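Local structure of Serpin48 (Tenebrio molitor, 3OZQ) at residues A[149-154]-A[314-319]; A[171-176]-A[224-229]; A[216-221]-A[237-242]; A[290-295]-A[308-313]. The protein specifically inhibits the serine protease SPE, acting as a serpin in the innate immunity of the mealworm beetle. All blocks are in the same frame, centred on the assembly; numbering follows the deposited sequence.

In the fold
All four contacts belong to one serpin fold. Interactions 1 and 4 share strand 310-321. Interaction 4 is buried at its start, where the packing is largely apolar. Interaction 1 lies about 20 Å away (centre to centre) on the surface, where a lysine donates to a loop carbonyl. Interaction 2 is partly buried and joins the end of strand 163-174, the sheet neighbour of 310-321, to the end of strand 219-225. It combines stacked aromatic rings with backbone bonds. Interaction 3 uses the beginning of that same 219-225 strand and is partly buried and mostly polar. Interactions 2 and 4 lie on opposite sides of the chain's centre.

Interaction 1: A[149-154]-A[314-319]; sequences QNLVDP and VQKSFI
K316 reaches from strand 310-321 to the loop 149-154, and L151 packs back against it. The strand is a central member of serpin beta-sheet A. The loop leads from helix 129-143, which corresponds to serpin helix F, back into strand 163-174 of the same sheet. K316 CB rests against L151, 3.7 Å from L151 CD1. K316 CG lies anti to the backbone N (chi1 -168°), and the chain runs extended from there toward the loop. K316 CD passes 3.9 Å from L151 CA. K316 CE comes 3.7 Å from Q149 O. At the tip, K316 NZ donates to Q149 O at 2.8 Å, with a C=O...N angle of 171°. K316 NZ also bonds weakly to N150 O. The ammonium group is held mainly by Q149 O. A methionine in place of K316 would probably leave the Q149 carbonyl without its charged donor and the loop less firmly tied to the strand. L151 also touches I166 and A168 of strand 163-174. The L151 and V314 side chains lie alongside each other, pointing opposite ways, and L151 CD2 presses tightly on V314 CG1 at 3.4 Å.

Interaction 2: A[171-176]-A[224-229]; sequences FNAKWL and LPFKGG
W175 and F226 stack where strand 163-174 ends beside the end of strand 219-225. This is the top of serpin sheet A, the region known as the breach. The two segments meet nearly at right angles, and a single beta bridge links W175 with F226.

Backbone bonds frame the bridge. K227 N donates to K174 O at 2.7 Å, and L176 N donates to P225 O at 2.9 Å. Both are nearly straight. The side chain of K227 adds a third bond. Its chain bends at the end (chi4 75°), which brings K227 NZ back to W175 O at 3.0 Å. A water accepts from K174 N and also lies within bonding distance of K227 O, between the two segments beyond the bridge.

The aromatic contacts lie on the buried side. The six-membered ring of W175 and the ring of F226 form an offset stack, with centroids 4.6 Å apart and planes at 15°. F226 CE1 sits over a face of the indole. A173 offers its CB to a face of the F226 ring, a CH-pi contact with 3.8 Å from CB to the centroid. The indole NE1 is bonded to S322 O, so the tryptophan also ties down the chain after strand 310-321.

Apolar contacts complete the packing. The L176 and P225 side chains cross at about a right angle, with L176 CD2 4.1 Å from P225 CB. W175 CZ3 lies 3.5 Å from L224 CB.

Interaction 3: A[216-221]-A[237-242]; sequences HLDAKL and SNQIEG
The side-chain nitrogen of N238 has two partners. N238 ND2 donates to D218 OD1 at 2.6 Å in an almost straight bond (169°), and to a water at 2.8 Å. That water donates in turn to A219 O, a long bond of 3.3 Å. The carboxylate oxygen lies in the plane of the N238 amide, but the amide meets it from above the carboxylate plane. The two flat groups are turned 60° against each other. D218 CG lies anti to its own N (chi1 -167°), which carries the carboxylate across to the asparagine.

The segments lie at the start of strand 219-225 and the end of strand 231-237, antiparallel neighbours in serpin sheet B. N238 N donates to D218 O at 2.9 Å, so one asparagine binds the backbone O and the OD1 of D218. A219 and S237 form an antiparallel non-hydrogen-bonded pair, with A219 CB 3.7 Å from S237 CA. D218 and A219 both face C214 on the neighbouring strand, a G1 beta bulge. K220 lays its CG beside N238 OD1, while its NZ bonds to Q349 O.

On the loop, G242 N donates to Q239 O and closes the type I turn before helix 243-248. S237 OG donates to the same oxygen. The negative charge of D218 is probably eased in part by the N-H of N238, a neutral amide and not a cation of these two segments.

Interaction 4: A[290-295]-A[308-313]; sequences KAFGDE and LVISNI
The ring of F292 meets the strand edge-on. I310 O, I310 CG2 and I313 CD1 all lie at its edge, near the ring plane. F292 CD1 comes 3.4 Å from I310 O, and F292 CE1 is 3.7 Å from I313 CD1. CG of F292 lies anti to its own carbonyl carbon (chi1 -58°), which turns the ring back to the strand although the bond to CB leads away from it. The F292 side chain crosses that of I313 at about a right angle. K280 and K284 of helix 279-286 also touch the phenyl group. A serine in place of F292 would probably open a gap between the two isoleucines and this helix.

The backbones are joined next to the ring. I310 N donates to A291 O at 2.9 Å, with an N-H...O angle of 172°. A water donates to both F292 O and I310 O and so bridges two carbonyls that cannot bond to each other. V309 leans on the backbone just after the 3-10 turn, with V309 CG1 only 3.2 Å from G293 O. A291 CB approaches I310 CD1 more loosely, at 4.2 Å.

The short 3-10 turn at 290-292 is itself closed by G293 N bonding to K290 O. I313 goes on to pack against F279 and L283, and S311 pairs with V163 on the adjoining strand. The arrangement is that of a serpin at the base of sheet A, where the chain following helix 279-286 folds over the start of strand 310-321, the strand that leads up toward the reactive-centre loop.

Interaction 1: A[149-154]-A[314-319]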
loop_
_atom_site.group_PDB
_atom_site.type_symbol
_atom_site.label_atom_id
_atom_site.label_comp_id
_atom_site.label_asym_id
_atom_site.label_seq_id
_atom_site.Cartn_x
_atom_site.Cartn_y
_atom_site.Cartn_z
ATOM N N GLN A 149 -4.748 11.238 10.187
ATOM C CA GLN A 149 -5.692 12.308 10.422
ATOM C C GLN A 149 -6.084 12.959 9.113
ATOM O O GLN A 149 -5.342 12.883 8.124
ATOM C CB GLN A 149 -5.096 13.331 11.394
ATOM C CG GLN A 149 -4.794 12.745 12.763
ATOM C CD GLN A 149 -4.432 13.802 13.789
ATOM O OE1 GLN A 149 -4.162 14.954 13.445
ATOM N NE2 GLN A 149 -4.435 13.416 15.063
ATOM N N ASN A 150 -7.269 13.563 9.107
ATOM C CA ASN A 150 -7.718 14.355 7.982
ATOM C C ASN A 150 -7.624 13.625 6.659
ATOM O O ASN A 150 -7.166 14.183 5.665
ATOM C CB ASN A 150 -6.911 15.654 7.923
ATOM C CG ASN A 150 -7.196 16.547 9.100
ATOM O OD1 ASN A 150 -8.241 17.190 9.150
ATOM N ND2 ASN A 150 -6.289 16.569 10.072
ATOM N N LEU A 151 -8.054 12.373 6.646
ATOM C CA LEU A 151 -8.035 11.605 5.414
ATOM C C LEU A 151 -8.916 12.257 4.356
ATOM O O LEU A 151 -8.475 12.480 3.231
ATOM C CB LEU A 151 -8.469 10.157 5.662
ATOM C CG LEU A 151 -8.291 9.217 4.464
ATOM C CD1 LEU A 151 -8.041 7.778 4.921
ATOM C CD2 LEU A 151 -9.487 9.304 3.528
ATOM N N VAL A 152 -10.160 12.550 4.728
ATOM C CA VAL A 152 -11.150 13.129 3.810
ATOM C C VAL A 152 -11.039 14.648 3.848
ATOM O O VAL A 152 -11.129 15.267 4.914
ATOM C CB VAL A 152 -12.594 12.725 4.188
ATOM C CG1 VAL A 152 -13.625 13.446 3.292
ATOM C CG2 VAL A 152 -12.778 11.201 4.106
ATOM N N ASP A 153 -10.807 15.235 2.684
ATOM C CA ASP A 153 -10.836 16.678 2.532
ATOM C C ASP A 153 -12.256 17.053 2.149
ATOM O O ASP A 153 -12.717 16.702 1.063
ATOM C CB ASP A 153 -9.850 17.107 1.449
ATOM C CG ASP A 153 -9.978 18.580 1.084
ATOM O OD1 ASP A 153 -9.024 19.112 0.494
ATOM O OD2 ASP A 153 -11.027 19.203 1.373
ATOM N N PRO A 154 -12.958 17.773 3.042
ATOM C CA PRO A 154 -14.389 18.020 2.857
ATOM C C PRO A 154 -14.710 18.599 1.482
ATOM O O PRO A 154 -15.822 18.444 0.988
ATOM C CB PRO A 154 -14.720 19.016 3.973
ATOM C CG PRO A 154 -13.442 19.636 4.331
ATOM C CD PRO A 154 -12.417 18.549 4.170
ATOM N N VAL A 314 -10.286 6.924 -1.586
ATOM C CA VAL A 314 -9.187 7.660 -1.004
ATOM C C VAL A 314 -8.371 6.768 -0.087
ATOM O O VAL A 314 -8.884 6.231 0.900
ATOM C CB VAL A 314 -9.696 8.926 -0.241
ATOM C CG1 VAL A 314 -8.511 9.749 0.269
ATOM C CG2 VAL A 314 -10.526 9.771 -1.167
ATOM N N GLN A 315 -7.116 6.565 -0.458
ATOM C CA GLN A 315 -6.178 5.862 0.414
ATOM C C GLN A 315 -5.233 6.830 1.088
ATOM O O GLN A 315 -4.700 7.730 0.455
ATOM C CB GLN A 315 -5.385 4.823 -0.367
ATOM C CG GLN A 315 -4.464 3.982 0.503
ATOM C CD GLN A 315 -3.728 2.934 -0.290
ATOM O OE1 GLN A 315 -4.216 1.814 -0.446
ATOM N NE2 GLN A 315 -2.543 3.282 -0.794
ATOM N N LYS A 316 -5.009 6.632 2.374
ATOM C CA LYS A 316 -3.967 7.372 3.062
ATOM C C LYS A 316 -3.161 6.422 3.905
ATOM O O LYS A 316 -3.718 5.556 4.576
ATOM C CB LYS A 316 -4.564 8.468 3.945
ATOM C CG LYS A 316 -3.533 9.451 4.465
ATOM C CD LYS A 316 -4.235 10.666 5.052
ATOM C CE LYS A 316 -3.233 11.788 5.342
ATOM N NZ LYS A 316 -3.897 13.073 5.711
ATOM N N SER A 317 -1.842 6.580 3.852
ATOM C CA SER A 317 -0.933 5.690 4.565
ATOM C C SER A 317 0.371 6.415 4.861
ATOM O O SER A 317 0.673 7.439 4.249
ATOM C CB SER A 317 -0.667 4.429 3.734
ATOM O OG SER A 317 0.149 4.720 2.610
ATOM N N PHE A 318 1.129 5.884 5.815
ATOM C CA PHE A 318 2.471 6.374 6.094
ATOM C C PHE A 318 3.388 5.225 6.463
ATOM O O PHE A 318 2.938 4.113 6.782
ATOM C CB PHE A 318 2.462 7.396 7.228
ATOM C CG PHE A 318 2.199 6.803 8.570
ATOM C CD1 PHE A 318 0.898 6.529 8.971
ATOM C CD2 PHE A 318 3.238 6.527 9.440
ATOM C CE1 PHE A 318 0.646 5.979 10.214
ATOM C CE2 PHE A 318 2.994 5.974 10.681
ATOM C CZ PHE A 318 1.697 5.703 11.069
ATOM N N ILE A 319 4.678 5.508 6.396
ATOM C CA ILE A 319 5.708 4.587 6.834
ATOM C C ILE A 319 6.791 5.404 7.523
ATOM O O ILE A 319 7.109 6.534 7.116
ATOM C CB ILE A 319 6.329 3.822 5.667
ATOM C CG1 ILE A 319 7.286 2.737 6.195
ATOM C CG2 ILE A 319 7.066 4.798 4.748
ATOM C CD1 ILE A 319 7.849 1.830 5.117
#

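Interaction 2: A[171-176]-A[224-229]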
loop_
_atom_site.group_PDB
_atom_site.type_symbol
_atom_site.label_atom_id
_atom_site.label_comp_id
_atom_site.label_asym_id
_atom_site.label_seq_id
_atom_site.Cartn_x
_atom_site.Cartn_y
_atom_site.Cartn_z
ATOM N N PHE A 171 1.840 0.031 8.644
ATOM C CA PHE A 171 2.412 -1.263 8.982
ATOM C C PHE A 171 3.344 -1.103 10.172
ATOM O O PHE A 171 4.006 -0.077 10.318
ATOM C CB PHE A 171 3.222 -1.779 7.793
ATOM C CG PHE A 171 3.643 -3.217 7.918
ATOM C CD1 PHE A 171 2.699 -4.222 8.033
ATOM C CD2 PHE A 171 4.990 -3.566 7.903
ATOM C CE1 PHE A 171 3.090 -5.559 8.133
ATOM C CE2 PHE A 171 5.383 -4.899 8.002
ATOM C CZ PHE A 171 4.429 -5.896 8.109
ATOM N N ASN A 172 3.392 -2.125 11.017
ATOM C CA ASN A 172 4.294 -2.133 12.157
ATOM C C ASN A 172 5.094 -3.430 12.211
ATOM O O ASN A 172 4.514 -4.517 12.304
ATOM C CB ASN A 172 3.506 -1.938 13.447
ATOM C CG ASN A 172 4.358 -2.139 14.680
ATOM O OD1 ASN A 172 4.952 -1.190 15.205
ATOM N ND2 ASN A 172 4.435 -3.381 15.148
ATOM N N ALA A 173 6.422 -3.316 12.134
ATOM C CA ALA A 173 7.298 -4.483 12.136
ATOM C C ALA A 173 8.643 -4.193 12.781
ATOM O O ALA A 173 9.044 -3.034 12.931
ATOM C CB ALA A 173 7.503 -5.028 10.720
ATOM N N LYS A 174 9.329 -5.261 13.169
ATOM C CA LYS A 174 10.655 -5.163 13.769
ATOM C C LYS A 174 11.689 -5.789 12.847
ATOM O O LYS A 174 11.469 -6.873 12.306
ATOM C CB LYS A 174 10.692 -5.899 15.106
ATOM C CG LYS A 174 9.723 -5.396 16.154
ATOM C CD LYS A 174 10.042 -3.985 16.616
ATOM C CE LYS A 174 9.099 -3.584 17.744
ATOM N NZ LYS A 174 9.378 -2.217 18.282
ATOM N N TRP A 175 12.824 -5.112 12.672
ATOM C CA TRP A 175 13.940 -5.700 11.949
ATOM C C TRP A 175 14.355 -7.000 12.640
ATOM O O TRP A 175 14.419 -7.060 13.860
ATOM C CB TRP A 175 15.144 -4.748 11.936
ATOM C CG TRP A 175 14.950 -3.459 11.166
ATOM C CD1 TRP A 175 15.140 -2.185 11.633
ATOM C CD2 TRP A 175 14.573 -3.329 9.789
ATOM N NE1 TRP A 175 14.892 -1.271 10.632
ATOM C CE2 TRP A 175 14.541 -1.950 9.491
ATOM C CE3 TRP A 175 14.257 -4.245 8.776
ATOM C CZ2 TRP A 175 14.196 -1.465 8.221
ATOM C CZ3 TRP A 175 13.909 -3.757 7.511
ATOM C CH2 TRP A 175 13.890 -2.385 7.249
ATOM N N LEU A 176 14.626 -8.035 11.860
ATOM C CA LEU A 176 15.221 -9.253 12.406
ATOM C C LEU A 176 16.609 -8.933 12.968
ATOM O O LEU A 176 17.021 -9.464 13.999
ATOM C CB LEU A 176 15.329 -10.319 11.320
ATOM C CG LEU A 176 15.991 -11.644 11.707
ATOM C CD1 LEU A 176 15.265 -12.281 12.878
ATOM C CD2 LEU A 176 16.023 -12.581 10.507
ATOM N N LEU A 224 15.704 -6.711 3.232
ATOM C CA LEU A 224 15.933 -6.587 4.665
ATOM C C LEU A 224 14.792 -7.265 5.399
ATOM O O LEU A 224 13.627 -6.899 5.213
ATOM C CB LEU A 224 16.012 -5.114 5.072
ATOM C CG LEU A 224 17.221 -4.290 4.613
ATOM C CD1 LEU A 224 16.994 -2.819 4.916
ATOM C CD2 LEU A 224 18.496 -4.776 5.275
ATOM N N PRO A 225 15.128 -8.258 6.231
ATOM C CA PRO A 225 14.158 -9.144 6.875
ATOM C C PRO A 225 13.561 -8.533 8.126
ATOM O O PRO A 225 14.266 -7.919 8.936
ATOM C CB PRO A 225 14.993 -10.390 7.233
ATOM C CG PRO A 225 16.368 -10.171 6.573
ATOM C CD PRO A 225 16.511 -8.687 6.492
ATOM N N PHE A 226 12.245 -8.678 8.242
ATOM C CA PHE A 226 11.508 -8.308 9.436
ATOM C C PHE A 226 11.285 -9.574 10.240
ATOM O O PHE A 226 11.252 -10.665 9.682
ATOM C CB PHE A 226 10.133 -7.742 9.054
ATOM C CG PHE A 226 10.170 -6.332 8.520
ATOM C CD1 PHE A 226 10.778 -5.312 9.244
ATOM C CD2 PHE A 226 9.592 -6.032 7.297
ATOM C CE1 PHE A 226 10.800 -4.012 8.757
ATOM C CE2 PHE A 226 9.614 -4.733 6.797
ATOM C CZ PHE A 226 10.221 -3.724 7.527
ATOM N N LYS A 227 11.112 -9.430 11.546
ATOM C CA LYS A 227 10.729 -10.570 12.356
ATOM C C LYS A 227 9.389 -11.116 11.891
ATOM O O LYS A 227 8.440 -10.353 11.658
ATOM C CB LYS A 227 10.648 -10.181 13.831
ATOM C CG LYS A 227 11.990 -9.978 14.499
ATOM C CD LYS A 227 11.817 -9.834 16.005
ATOM C CE LYS A 227 13.147 -9.618 16.708
ATOM N NZ LYS A 227 13.666 -8.233 16.505
ATOM N N GLY A 228 9.318 -12.436 11.747
ATOM C CA GLY A 228 8.068 -13.103 11.449
ATOM C C GLY A 228 7.919 -13.425 9.977
ATOM O O GLY A 228 6.887 -13.956 9.559
ATOM N N GLY A 229 8.927 -13.080 9.183
ATOM C CA GLY A 229 8.916 -13.425 7.770
ATOM C C GLY A 229 8.635 -12.314 6.767
ATOM O O GLY A 229 8.828 -12.494 5.562
HETATM O O HOH W 1 8.189 -7.852 12.469
#

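Interaction 3: A[216-221]-A[237-242]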
loop_
_atom_site.group_PDB
_atom_site.type_symbol
_atom_site.label_atom_id
_atom_site.label_comp_id
_atom_site.label_asym_id
_atom_site.label_seq_id
_atom_site.Cartn_x
_atom_site.Cartn_y
_atom_site.Cartn_z
ATOM N N HIS A 216 19.957 -6.665 -16.401
ATOM C CA HIS A 216 19.043 -5.972 -17.301
ATOM C C HIS A 216 18.643 -4.607 -16.736
ATOM O O HIS A 216 18.513 -3.629 -17.473
ATOM C CB HIS A 216 17.797 -6.818 -17.565
ATOM C CG HIS A 216 16.718 -6.090 -18.307
ATOM N ND1 HIS A 216 15.428 -5.982 -17.831
ATOM C CD2 HIS A 216 16.740 -5.424 -19.487
ATOM C CE1 HIS A 216 14.700 -5.287 -18.689
ATOM N NE2 HIS A 216 15.474 -4.933 -19.699
ATOM N N LEU A 217 18.464 -4.543 -15.423
ATOM C CA LEU A 217 18.024 -3.306 -14.785
ATOM C C LEU A 217 19.153 -2.368 -14.415
ATOM O O LEU A 217 18.906 -1.205 -14.095
ATOM C CB LEU A 217 17.190 -3.611 -13.541
ATOM C CG LEU A 217 15.771 -4.039 -13.907
ATOM C CD1 LEU A 217 15.018 -4.578 -12.695
ATOM C CD2 LEU A 217 15.037 -2.869 -14.566
ATOM N N ASP A 218 20.384 -2.874 -14.465
ATOM C CA ASP A 218 21.540 -2.148 -13.950
ATOM C C ASP A 218 21.229 -1.602 -12.562
ATOM O O ASP A 218 21.340 -0.402 -12.302
ATOM C CB ASP A 218 21.985 -1.027 -14.894
ATOM C CG ASP A 218 23.366 -0.465 -14.527
ATOM O OD1 ASP A 218 24.129 -1.164 -13.824
ATOM O OD2 ASP A 218 23.689 0.676 -14.931
ATOM N N ALA A 219 20.840 -2.502 -11.673
ATOM C CA ALA A 219 20.518 -2.122 -10.312
ATOM C C ALA A 219 20.873 -3.265 -9.377
ATOM O O ALA A 219 21.170 -4.372 -9.813
ATOM C CB ALA A 219 19.038 -1.778 -10.198
ATOM N N LYS A 220 20.855 -2.978 -8.086
ATOM C CA LYS A 220 21.047 -3.994 -7.069
ATOM C C LYS A 220 19.776 -4.035 -6.240
ATOM O O LYS A 220 19.106 -3.018 -6.093
ATOM C CB LYS A 220 22.214 -3.624 -6.158
ATOM C CG LYS A 220 23.595 -3.678 -6.789
ATOM C CD LYS A 220 24.646 -3.427 -5.711
ATOM C CE LYS A 220 26.073 -3.370 -6.270
ATOM N NZ LYS A 220 26.975 -2.557 -5.388
ATOM N N LEU A 221 19.467 -5.204 -5.689
ATOM C CA LEU A 221 18.292 -5.385 -4.853
ATOM C C LEU A 221 18.718 -6.021 -3.556
ATOM O O LEU A 221 19.526 -6.948 -3.546
ATOM C CB LEU A 221 17.260 -6.300 -5.521
ATOM C CG LEU A 221 16.708 -5.888 -6.881
ATOM C CD1 LEU A 221 17.557 -6.471 -7.987
ATOM C CD2 LEU A 221 15.271 -6.363 -7.003
ATOM N N SER A 237 19.320 1.608 -8.107
ATOM C CA SER A 237 19.996 1.693 -9.394
ATOM C C SER A 237 21.501 1.875 -9.200
ATOM O O SER A 237 21.948 2.526 -8.247
ATOM C CB SER A 237 19.419 2.809 -10.258
ATOM O OG SER A 237 19.627 4.087 -9.679
ATOM N N ASN A 238 22.279 1.281 -10.101
ATOM C CA ASN A 238 23.736 1.375 -10.025
ATOM C C ASN A 238 24.230 2.798 -10.244
ATOM O O ASN A 238 25.246 3.202 -9.689
ATOM C CB ASN A 238 24.407 0.399 -10.999
ATOM C CG ASN A 238 24.432 -1.025 -10.468
ATOM O OD1 ASN A 238 24.580 -1.246 -9.261
ATOM N ND2 ASN A 238 24.283 -2.001 -11.365
ATOM N N GLN A 239 23.495 3.564 -11.039
ATOM C CA GLN A 239 23.838 4.960 -11.265
ATOM C C GLN A 239 23.007 5.921 -10.405
ATOM O O GLN A 239 21.830 5.677 -10.131
ATOM C CB GLN A 239 23.718 5.297 -12.752
ATOM C CG GLN A 239 24.862 4.723 -13.587
ATOM C CD GLN A 239 26.228 5.094 -13.022
ATOM O OE1 GLN A 239 26.440 6.223 -12.567
ATOM N NE2 GLN A 239 27.150 4.138 -13.026
ATOM N N ILE A 240 23.636 7.011 -9.980
ATOM C CA ILE A 240 22.999 7.988 -9.100
ATOM C C ILE A 240 21.602 8.402 -9.564
ATOM O O ILE A 240 20.680 8.492 -8.753
ATOM C CB ILE A 240 23.870 9.257 -8.937
ATOM C CG1 ILE A 240 25.236 8.909 -8.336
ATOM C CG2 ILE A 240 23.160 10.296 -8.072
ATOM C CD1 ILE A 240 25.197 8.596 -6.852
ATOM N N GLU A 241 21.450 8.657 -10.861
ATOM C CA GLU A 241 20.207 9.214 -11.390
ATOM C C GLU A 241 19.384 8.176 -12.140
ATOM O O GLU A 241 18.592 8.529 -13.013
ATOM C CB GLU A 241 20.497 10.395 -12.326
ATOM C CG GLU A 241 21.223 11.575 -11.689
ATOM C CD GLU A 241 21.485 12.703 -12.684
ATOM O OE1 GLU A 241 21.520 12.419 -13.905
ATOM O OE2 GLU A 241 21.648 13.869 -12.251
ATOM N N GLY A 242 19.564 6.902 -11.798
ATOM C CA GLY A 242 18.952 5.820 -12.548
ATOM C C GLY A 242 17.506 5.449 -12.240
ATOM O O GLY A 242 17.001 4.461 -12.768
HETATM O O HOH W 2 24.393 -4.565 -10.292
#

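Interaction 4: A[290-295]-A[308-313]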
loop_
_atom_site.group_PDB
_atom_site.type_symbol
_atom_site.label_atom_id
_atom_site.label_comp_id
_atom_site.label_asym_id
_atom_site.label_seq_id
_atom_site.Cartn_x
_atom_site.Cartn_y
_atom_site.Cartn_z
ATOM N N LYS A 290 -17.534 1.735 -15.414
ATOM C CA LYS A 290 -18.960 1.673 -15.105
ATOM C C LYS A 290 -19.289 2.100 -13.682
ATOM O O LYS A 290 -20.233 2.853 -13.467
ATOM C CB LYS A 290 -19.511 0.265 -15.348
ATOM C CG LYS A 290 -20.305 0.108 -16.644
ATOM C CD LYS A 290 -19.502 0.529 -17.867
ATOM C CE LYS A 290 -20.352 0.471 -19.132
ATOM N NZ LYS A 290 -20.873 -0.906 -19.390
ATOM N N ALA A 291 -18.514 1.612 -12.715
ATOM C CA ALA A 291 -18.841 1.816 -11.308
ATOM C C ALA A 291 -18.798 3.284 -10.889
ATOM O O ALA A 291 -19.331 3.640 -9.839
ATOM C CB ALA A 291 -17.939 0.984 -10.422
ATOM N N PHE A 292 -18.149 4.118 -11.701
ATOM C CA PHE A 292 -17.994 5.546 -11.392
ATOM C C PHE A 292 -19.009 6.430 -12.120
ATOM O O PHE A 292 -19.042 7.645 -11.907
ATOM C CB PHE A 292 -16.589 6.028 -11.783
ATOM C CG PHE A 292 -15.466 5.288 -11.106
ATOM C CD1 PHE A 292 -15.462 5.092 -9.735
ATOM C CD2 PHE A 292 -14.396 4.796 -11.854
ATOM C CE1 PHE A 292 -14.386 4.427 -9.115
ATOM C CE2 PHE A 292 -13.339 4.126 -11.248
ATOM C CZ PHE A 292 -13.329 3.941 -9.881
ATOM N N GLY A 293 -19.815 5.831 -12.993
ATOM C CA GLY A 293 -20.695 6.598 -13.864
ATOM C C GLY A 293 -22.154 6.177 -13.850
ATOM O O GLY A 293 -22.594 5.470 -12.943
ATOM N N ASP A 294 -22.902 6.609 -14.863
ATOM C CA ASP A 294 -24.359 6.417 -14.892
ATOM C C ASP A 294 -24.808 4.971 -15.040
ATOM O O ASP A 294 -25.878 4.601 -14.562
ATOM C CB ASP A 294 -25.000 7.251 -16.006
ATOM C CG ASP A 294 -25.053 8.727 -15.673
ATOM O OD1 ASP A 294 -25.112 9.061 -14.472
ATOM O OD2 ASP A 294 -25.042 9.551 -16.614
ATOM N N GLU A 295 -24.004 4.157 -15.714
ATOM C CA GLU A 295 -24.362 2.760 -15.932
ATOM C C GLU A 295 -24.111 1.916 -14.696
ATOM O O GLU A 295 -24.285 0.694 -14.723
ATOM C CB GLU A 295 -23.594 2.199 -17.121
ATOM C CG GLU A 295 -23.781 3.016 -18.381
ATOM C CD GLU A 295 -23.165 2.365 -19.603
ATOM O OE1 GLU A 295 -22.121 2.872 -20.077
ATOM O OE2 GLU A 295 -23.726 1.353 -20.088
ATOM N N LEU A 308 -26.742 4.604 -6.831
ATOM C CA LEU A 308 -25.430 4.877 -6.255
ATOM C C LEU A 308 -24.348 4.695 -7.302
ATOM O O LEU A 308 -24.501 3.912 -8.233
ATOM C CB LEU A 308 -25.185 3.971 -5.055
ATOM C CG LEU A 308 -26.132 4.163 -3.872
ATOM C CD1 LEU A 308 -25.826 3.157 -2.773
ATOM C CD2 LEU A 308 -26.068 5.588 -3.331
ATOM N N VAL A 309 -23.281 5.471 -7.174
ATOM C CA VAL A 309 -22.072 5.268 -7.954
ATOM C C VAL A 309 -20.940 5.417 -6.955
ATOM O O VAL A 309 -21.150 5.947 -5.861
ATOM C CB VAL A 309 -21.903 6.312 -9.069
ATOM C CG1 VAL A 309 -23.187 6.423 -9.912
ATOM C CG2 VAL A 309 -21.529 7.668 -8.473
ATOM N N ILE A 310 -19.746 4.943 -7.302
ATOM C CA ILE A 310 -18.609 5.196 -6.442
ATOM C C ILE A 310 -18.137 6.612 -6.720
ATOM O O ILE A 310 -17.650 6.910 -7.809
ATOM C CB ILE A 310 -17.435 4.221 -6.684
ATOM C CG1 ILE A 310 -17.839 2.777 -6.369
ATOM C CG2 ILE A 310 -16.255 4.619 -5.829
ATOM C CD1 ILE A 310 -16.650 1.777 -6.495
ATOM N N SER A 311 -18.266 7.478 -5.727
ATOM C CA SER A 311 -17.953 8.889 -5.918
ATOM C C SER A 311 -16.471 9.190 -5.686
ATOM O O SER A 311 -15.867 9.981 -6.408
ATOM C CB SER A 311 -18.813 9.743 -4.991
ATOM O OG SER A 311 -20.184 9.473 -5.182
ATOM N N ASN A 312 -15.900 8.586 -4.653
ATOM C CA ASN A 312 -14.484 8.796 -4.357
ATOM C C ASN A 312 -13.849 7.537 -3.794
ATOM O O ASN A 312 -14.532 6.729 -3.172
ATOM C CB ASN A 312 -14.295 9.952 -3.371
ATOM C CG ASN A 312 -15.074 11.188 -3.772
ATOM O OD1 ASN A 312 -16.288 11.222 -3.649
ATOM N ND2 ASN A 312 -14.380 12.194 -4.280
ATOM N N ILE A 313 -12.541 7.377 -4.022
ATOM C CA ILE A 313 -11.776 6.315 -3.387
ATOM C C ILE A 313 -10.458 6.893 -2.893
ATOM O O ILE A 313 -9.623 7.308 -3.678
ATOM C CB ILE A 313 -11.466 5.145 -4.349
ATOM C CG1 ILE A 313 -12.734 4.686 -5.071
ATOM C CG2 ILE A 313 -10.851 3.985 -3.577
ATOM C CD1 ILE A 313 -12.452 3.602 -6.125
HETATM O O HOH W 3 -17.906 8.826 -9.671
#